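Local coordinates for beta-glucuronidase (Dictyoglomus thermophilum, PDB 6XXW), which probably hydrolyses beta-D-glucuronides, releasing glucuronic acid, as a member of glycosyl hydrolase family 2, at residues E529-F534 with K579-F584; R533-L538 with V545-W550. One frame throughout, in Å; residues are numbered along the deposited sequence.

Contact 1. Residues E529-F534 with K579-F584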
loop_
_atom_site.group_PDB
_atom_site.type_symbol
_atom_site.label_atom_id
_atom_site.label_comp_id
_atom_site.label_asym_id
_atom_site.label_seq_id
_atom_site.Cartn_x
_atom_site.Cartn_y
_atom_site.Cartn_z
ATOM N N GLU A 529 -0.824 1.905 -19.745
ATOM C CA GLU A 529 -0.216 1.744 -21.065
ATOM C C GLU A 529 -1.026 0.783 -21.928
ATOM O O GLU A 529 -1.241 1.032 -23.119
ATOM C CB GLU A 529 1.226 1.256 -20.926
ATOM C CG GLU A 529 2.007 1.227 -22.240
ATOM C CD GLU A 529 2.258 2.615 -22.818
ATOM O OE1 GLU A 529 2.295 3.602 -22.050
ATOM O OE2 GLU A 529 2.414 2.715 -24.056
ATOM N N MET A 530 -1.480 -0.322 -21.341
ATOM C CA MET A 530 -2.314 -1.255 -22.087
ATOM C C MET A 530 -3.565 -0.556 -22.612
ATOM O O MET A 530 -3.887 -0.635 -23.802
ATOM C CB MET A 530 -2.688 -2.437 -21.192
ATOM C CG MET A 530 -3.690 -3.377 -21.846
ATOM S SD MET A 530 -4.196 -4.696 -20.724
ATOM C CE MET A 530 -5.277 -5.651 -21.810
ATOM N N ILE A 531 -4.262 0.169 -21.741
ATOM C CA ILE A 531 -5.508 0.810 -22.150
ATOM C C ILE A 531 -5.232 1.861 -23.218
ATOM O O ILE A 531 -5.954 1.959 -24.220
ATOM C CB ILE A 531 -6.225 1.393 -20.913
ATOM C CG1 ILE A 531 -6.923 0.269 -20.137
ATOM C CG2 ILE A 531 -7.210 2.478 -21.306
ATOM C CD1 ILE A 531 -7.403 0.681 -18.752
ATOM N N LYS A 532 -4.142 2.619 -23.051
ATOM C CA LYS A 532 -3.776 3.652 -24.019
ATOM C C LYS A 532 -3.511 3.063 -25.400
ATOM O O LYS A 532 -3.920 3.634 -26.419
ATOM C CB LYS A 532 -2.545 4.410 -23.515
ATOM C CG LYS A 532 -1.987 5.433 -24.479
ATOM C CD LYS A 532 -0.856 6.230 -23.827
ATOM C CE LYS A 532 0.462 5.460 -23.840
ATOM N NZ LYS A 532 1.633 6.326 -23.463
ATOM N N ARG A 533 -2.828 1.921 -25.458
ATOM C CA ARG A 533 -2.497 1.328 -26.749
ATOM C C ARG A 533 -3.728 0.721 -27.411
ATOM O O ARG A 533 -3.871 0.776 -28.638
ATOM C CB ARG A 533 -1.403 0.278 -26.569
ATOM C CG ARG A 533 -0.070 0.875 -26.137
ATOM C CD ARG A 533 0.989 -0.197 -26.026
ATOM N NE ARG A 533 1.485 -0.602 -27.336
ATOM C CZ ARG A 533 2.743 -0.960 -27.579
ATOM N NH1 ARG A 533 3.631 -0.963 -26.594
ATOM N NH2 ARG A 533 3.111 -1.320 -28.803
ATOM N N PHE A 534 -4.620 0.132 -26.617
ATOM C CA PHE A 534 -5.872 -0.385 -27.170
ATOM C C PHE A 534 -6.671 0.732 -27.849
ATOM O O PHE A 534 -7.106 0.590 -28.997
ATOM C CB PHE A 534 -6.708 -1.035 -26.065
ATOM C CG PHE A 534 -6.454 -2.506 -25.860
ATOM C CD1 PHE A 534 -5.223 -2.970 -25.419
ATOM C CD2 PHE A 534 -7.472 -3.430 -26.079
ATOM C CE1 PHE A 534 -5.011 -4.331 -25.206
ATOM C CE2 PHE A 534 -7.261 -4.790 -25.882
ATOM C CZ PHE A 534 -6.033 -5.243 -25.438
ATOM N N LYS A 579 -7.393 5.379 -9.876
ATOM C CA LYS A 579 -6.028 4.976 -10.166
ATOM C C LYS A 579 -5.461 5.874 -11.264
ATOM O O LYS A 579 -6.160 6.719 -11.822
ATOM C CB LYS A 579 -5.965 3.495 -10.563
ATOM C CG LYS A 579 -6.446 2.564 -9.457
ATOM C CD LYS A 579 -6.385 1.101 -9.921
ATOM C CE LYS A 579 -7.266 0.214 -9.042
ATOM N NZ LYS A 579 -7.386 -1.182 -9.580
ATOM N N MET A 580 -4.176 5.678 -11.588
ATOM C CA MET A 580 -3.527 6.504 -12.603
ATOM C C MET A 580 -4.331 6.556 -13.903
ATOM O O MET A 580 -4.563 7.635 -14.460
ATOM C CB MET A 580 -2.114 5.984 -12.866
ATOM C CG MET A 580 -1.251 6.952 -13.643
ATOM S SD MET A 580 0.389 6.247 -13.931
ATOM C CE MET A 580 0.711 5.612 -12.302
ATOM N N VAL A 581 -4.784 5.396 -14.395
ATOM C CA VAL A 581 -5.452 5.374 -15.697
ATOM C C VAL A 581 -6.778 6.131 -15.691
ATOM O O VAL A 581 -7.231 6.561 -16.757
ATOM C CB VAL A 581 -5.671 3.922 -16.176
ATOM C CG1 VAL A 581 -6.740 3.251 -15.368
ATOM C CG2 VAL A 581 -6.024 3.894 -17.674
ATOM N N ALA A 582 -7.414 6.318 -14.525
ATOM C CA ALA A 582 -8.610 7.164 -14.468
ATOM C C ALA A 582 -8.322 8.561 -14.999
ATOM O O ALA A 582 -9.155 9.161 -15.688
ATOM C CB ALA A 582 -9.139 7.253 -13.035
ATOM N N HIS A 583 -7.141 9.102 -14.689
ATOM C CA HIS A 583 -6.809 10.431 -15.184
ATOM C C HIS A 583 -6.501 10.423 -16.677
ATOM O O HIS A 583 -6.840 11.385 -17.376
ATOM C CB HIS A 583 -5.655 10.990 -14.358
ATOM C CG HIS A 583 -5.923 10.924 -12.893
ATOM N ND1 HIS A 583 -6.747 11.826 -12.255
ATOM C CD2 HIS A 583 -5.557 10.016 -11.956
ATOM C CE1 HIS A 583 -6.830 11.509 -10.975
ATOM N NE2 HIS A 583 -6.125 10.410 -10.768
ATOM N N PHE A 584 -5.881 9.357 -17.190
ATOM C CA PHE A 584 -5.721 9.236 -18.638
ATOM C C PHE A 584 -7.081 9.242 -19.336
ATOM O O PHE A 584 -7.281 9.946 -20.332
ATOM C CB PHE A 584 -4.950 7.959 -18.995
ATOM C CG PHE A 584 -5.024 7.609 -20.464
ATOM C CD1 PHE A 584 -4.192 8.228 -21.380
ATOM C CD2 PHE A 584 -5.963 6.698 -20.931
ATOM C CE1 PHE A 584 -4.276 7.919 -22.745
ATOM C CE2 PHE A 584 -6.065 6.402 -22.284
ATOM C CZ PHE A 584 -5.217 7.013 -23.192
#
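Lys532 NZ makes a salt bridge, weak as a hydrogen bond, to Glu529 OE1 at 3.1 Å, one turn back on the same helix, while the methylenes of the same lysine lie against the ring of Phe584 across the contact. The contact itself is apolar. Phe584 supplies its outer ring atoms: CZ lies 3.7 Å from Lys532 CB, and CE1 is 3.8 Å from Lys532 CG, so the ring meets the first methylenes of the lysine, with the two side chains crossing at about a right angle. The ring gets there because CG is turned anti to the backbone N (chi1 167°), which sends it out toward helix 524-538. Lys532 runs straight past the ring and then bends at chi3 (80°), carrying its ammonium away from the phenylalanine to the glutamate. Deeper in, Ile531 CD1 presses on Val581 CG2 at 3.7 Å, while Ile531 CG2 stands 4.2 Å from Phe584 CE2, so the isoleucine bridges both residues. With an alanine here in place of Phe584, the Lys532 methylenes would probably lose their apolar neighbour and a gap would open beside Ile531 CG2. The helix segments run nearly parallel, 26° apart with axes 10.3 Å from each other, as two adjacent outer helices of the TIM barrel. Helix 482-497 lies against Met530 and Phe534, and on helix 580-591 His583 NE2 is hydrogen-bonded to Glu525 OE2 of the second subunit.

Contact 2. Residues R533-L538 with V545-W550; sequences RFVGVL and VGEHIW
The last beta-alpha-beta crossover of the TIM barrel, strand 501-505 to helix 524-538 to strand 544-550, brings Val535 and Leu538 of the helix down onto Glu547 and Gly546 of the strand. Helix and strand segments run antiparallel (172°), with axes 9.9 Å apart, as the return path of such a unit requires. Val535 and Leu538, three residues apart and so on the same side of the helix, both point at the strand. Val535 CG1 approaches the carboxylate end of Glu547, 3.8 Å from OE1, the two side chains crossing at about a right angle. This polar group is buried, yet well supplied: OE2 is hydrogen-bonded to Tyr300 OH and salt-bridged to Arg588 NH2, and OE1 accepts from Trp589 NE1. Those partners hold the carboxylate at both oxygens, and the nearby arginine would be expected to favour its ionised form. Glu547 CG sits between the backbone N and the carbonyl carbon (chi1 60°), and the chain then extends, placing the carboxylate across Val535 CG1. Leu538 works nearer the backbone. It also packs against Leu490 and Leu503, so the helix meets helix 482-497 and strand 501-505 through it as well. Its methyl CD1 lies 3.8 Å from Glu547 CB and 4.2 Å from the carbonyl oxygen of Gly546.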
loop_
_atom_site.group_PDB
_atom_site.type_symbol
_atom_site.label_atom_id
_atom_site.label_comp_id
_atom_site.label_asym_id
_atom_site.label_seq_id
_atom_site.Cartn_x
_atom_site.Cartn_y
_atom_site.Cartn_z
ATOM N N ARG A 533 -2.828 1.921 -25.458
ATOM C CA ARG A 533 -2.497 1.328 -26.749
ATOM C C ARG A 533 -3.728 0.721 -27.411
ATOM O O ARG A 533 -3.871 0.776 -28.638
ATOM C CB ARG A 533 -1.403 0.278 -26.569
ATOM C CG ARG A 533 -0.070 0.875 -26.137
ATOM C CD ARG A 533 0.989 -0.197 -26.026
ATOM N NE ARG A 533 1.485 -0.602 -27.336
ATOM C CZ ARG A 533 2.743 -0.960 -27.579
ATOM N NH1 ARG A 533 3.631 -0.963 -26.594
ATOM N NH2 ARG A 533 3.111 -1.320 -28.803
ATOM N N PHE A 534 -4.620 0.132 -26.617
ATOM C CA PHE A 534 -5.872 -0.385 -27.170
ATOM C C PHE A 534 -6.671 0.732 -27.849
ATOM O O PHE A 534 -7.106 0.590 -28.997
ATOM C CB PHE A 534 -6.708 -1.035 -26.065
ATOM C CG PHE A 534 -6.454 -2.506 -25.860
ATOM C CD1 PHE A 534 -5.223 -2.970 -25.419
ATOM C CD2 PHE A 534 -7.472 -3.430 -26.079
ATOM C CE1 PHE A 534 -5.011 -4.331 -25.206
ATOM C CE2 PHE A 534 -7.261 -4.790 -25.882
ATOM C CZ PHE A 534 -6.033 -5.243 -25.438
ATOM N N VAL A 535 -6.867 1.866 -27.162
ATOM C CA VAL A 535 -7.740 2.888 -27.746
ATOM C C VAL A 535 -7.086 3.612 -28.919
ATOM O O VAL A 535 -7.800 4.116 -29.801
ATOM C CB VAL A 535 -8.242 3.883 -26.685
ATOM C CG1 VAL A 535 -9.028 3.130 -25.605
ATOM C CG2 VAL A 535 -7.086 4.720 -26.093
ATOM N N GLY A 536 -5.750 3.644 -28.984
ATOM C CA GLY A 536 -5.095 4.145 -30.182
ATOM C C GLY A 536 -5.442 3.332 -31.413
ATOM O O GLY A 536 -5.551 3.879 -32.515
ATOM N N VAL A 537 -5.620 2.019 -31.245
ATOM C CA VAL A 537 -6.071 1.176 -32.347
ATOM C C VAL A 537 -7.507 1.524 -32.732
ATOM O O VAL A 537 -7.825 1.701 -33.913
ATOM C CB VAL A 537 -5.940 -0.310 -31.972
ATOM C CG1 VAL A 537 -6.636 -1.176 -33.008
ATOM C CG2 VAL A 537 -4.486 -0.707 -31.831
ATOM N N LEU A 538 -8.395 1.637 -31.737
ATOM C CA LEU A 538 -9.806 1.900 -32.021
ATOM C C LEU A 538 -9.990 3.187 -32.809
ATOM O O LEU A 538 -10.885 3.285 -33.660
ATOM C CB LEU A 538 -10.605 1.975 -30.717
ATOM C CG LEU A 538 -10.485 0.804 -29.747
ATOM C CD1 LEU A 538 -11.442 1.029 -28.572
ATOM C CD2 LEU A 538 -10.787 -0.518 -30.451
ATOM N N VAL A 545 -17.563 1.780 -32.563
ATOM C CA VAL A 545 -18.443 2.827 -32.058
ATOM C C VAL A 545 -18.396 2.932 -30.540
ATOM O O VAL A 545 -19.214 3.639 -29.953
ATOM C CB VAL A 545 -19.893 2.620 -32.536
ATOM C CG1 VAL A 545 -19.946 2.601 -34.061
ATOM C CG2 VAL A 545 -20.465 1.312 -31.969
ATOM N N GLY A 546 -17.474 2.234 -29.885
ATOM C CA GLY A 546 -17.436 2.292 -28.437
ATOM C C GLY A 546 -16.242 1.648 -27.761
ATOM O O GLY A 546 -15.640 0.695 -28.287
ATOM N N GLU A 547 -15.896 2.173 -26.581
ATOM C CA GLU A 547 -14.841 1.617 -25.734
ATOM C C GLU A 547 -15.365 1.529 -24.305
ATOM O O GLU A 547 -15.759 2.539 -23.719
ATOM C CB GLU A 547 -13.547 2.459 -25.800
ATOM C CG GLU A 547 -13.671 3.937 -25.354
ATOM C CD GLU A 547 -12.534 4.811 -25.871
ATOM O OE1 GLU A 547 -11.927 5.548 -25.060
ATOM O OE2 GLU A 547 -12.244 4.768 -27.091
ATOM N N HIS A 548 -15.417 0.313 -23.764
ATOM C CA HIS A 548 -15.770 0.095 -22.371
ATOM C C HIS A 548 -14.599 -0.610 -21.697
ATOM O O HIS A 548 -14.253 -1.745 -22.057
ATOM C CB HIS A 548 -17.063 -0.722 -22.240
ATOM C CG HIS A 548 -18.320 0.101 -22.300
ATOM N ND1 HIS A 548 -19.566 -0.417 -22.007
ATOM C CD2 HIS A 548 -18.521 1.406 -22.610
ATOM C CE1 HIS A 548 -20.478 0.531 -22.127
ATOM N NE2 HIS A 548 -19.874 1.647 -22.501
ATOM N N ILE A 549 -13.993 0.058 -20.734
ATOM C CA ILE A 549 -12.889 -0.519 -19.981
ATOM C C ILE A 549 -13.454 -1.432 -18.898
ATOM O O ILE A 549 -14.469 -1.123 -18.268
ATOM C CB ILE A 549 -12.002 0.598 -19.390
ATOM C CG1 ILE A 549 -11.187 1.305 -20.489
ATOM C CG2 ILE A 549 -11.016 0.042 -18.349
ATOM C CD1 ILE A 549 -11.955 2.325 -21.348
ATOM N N TRP A 550 -12.815 -2.580 -18.697
ATOM C CA TRP A 550 -13.082 -3.450 -17.557
ATOM C C TRP A 550 -12.032 -3.161 -16.490
ATOM O O TRP A 550 -10.845 -3.378 -16.742
ATOM C CB TRP A 550 -12.985 -4.916 -17.971
ATOM C CG TRP A 550 -13.444 -5.836 -16.911
ATOM C CD1 TRP A 550 -12.675 -6.541 -16.029
ATOM C CD2 TRP A 550 -14.800 -6.127 -16.594
ATOM N NE1 TRP A 550 -13.484 -7.271 -15.187
ATOM C CE2 TRP A 550 -14.794 -7.032 -15.515
ATOM C CE3 TRP A 550 -16.025 -5.720 -17.135
ATOM C CZ2 TRP A 550 -15.974 -7.552 -14.964
ATOM C CZ3 TRP A 550 -17.204 -6.228 -16.581
ATOM C CH2 TRP A 550 -17.166 -7.127 -15.505
#

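How the contacts relate
Both contacts start from helix 524-538, contact 1 from its middle and contact 2 from its C-terminal end, and their centres lie about 10 Å apart. Along the chain the shared helix comes first, then strand 544-550 of the barrel sheet, then helix 580-591. The two contacts also meet directly: Ile531 CD1 reaches Ile549 CG2 at 3.7 Å, and Phe584 CZ stands 4.1 Å from Val535 CG2. Helix 524-538 thus packs inward on a barrel strand and on the following helix, 580-591, of the barrel's outer layer, so that all three elements share a largely apolar layer, with the Glu547 carboxylate as its polar exception.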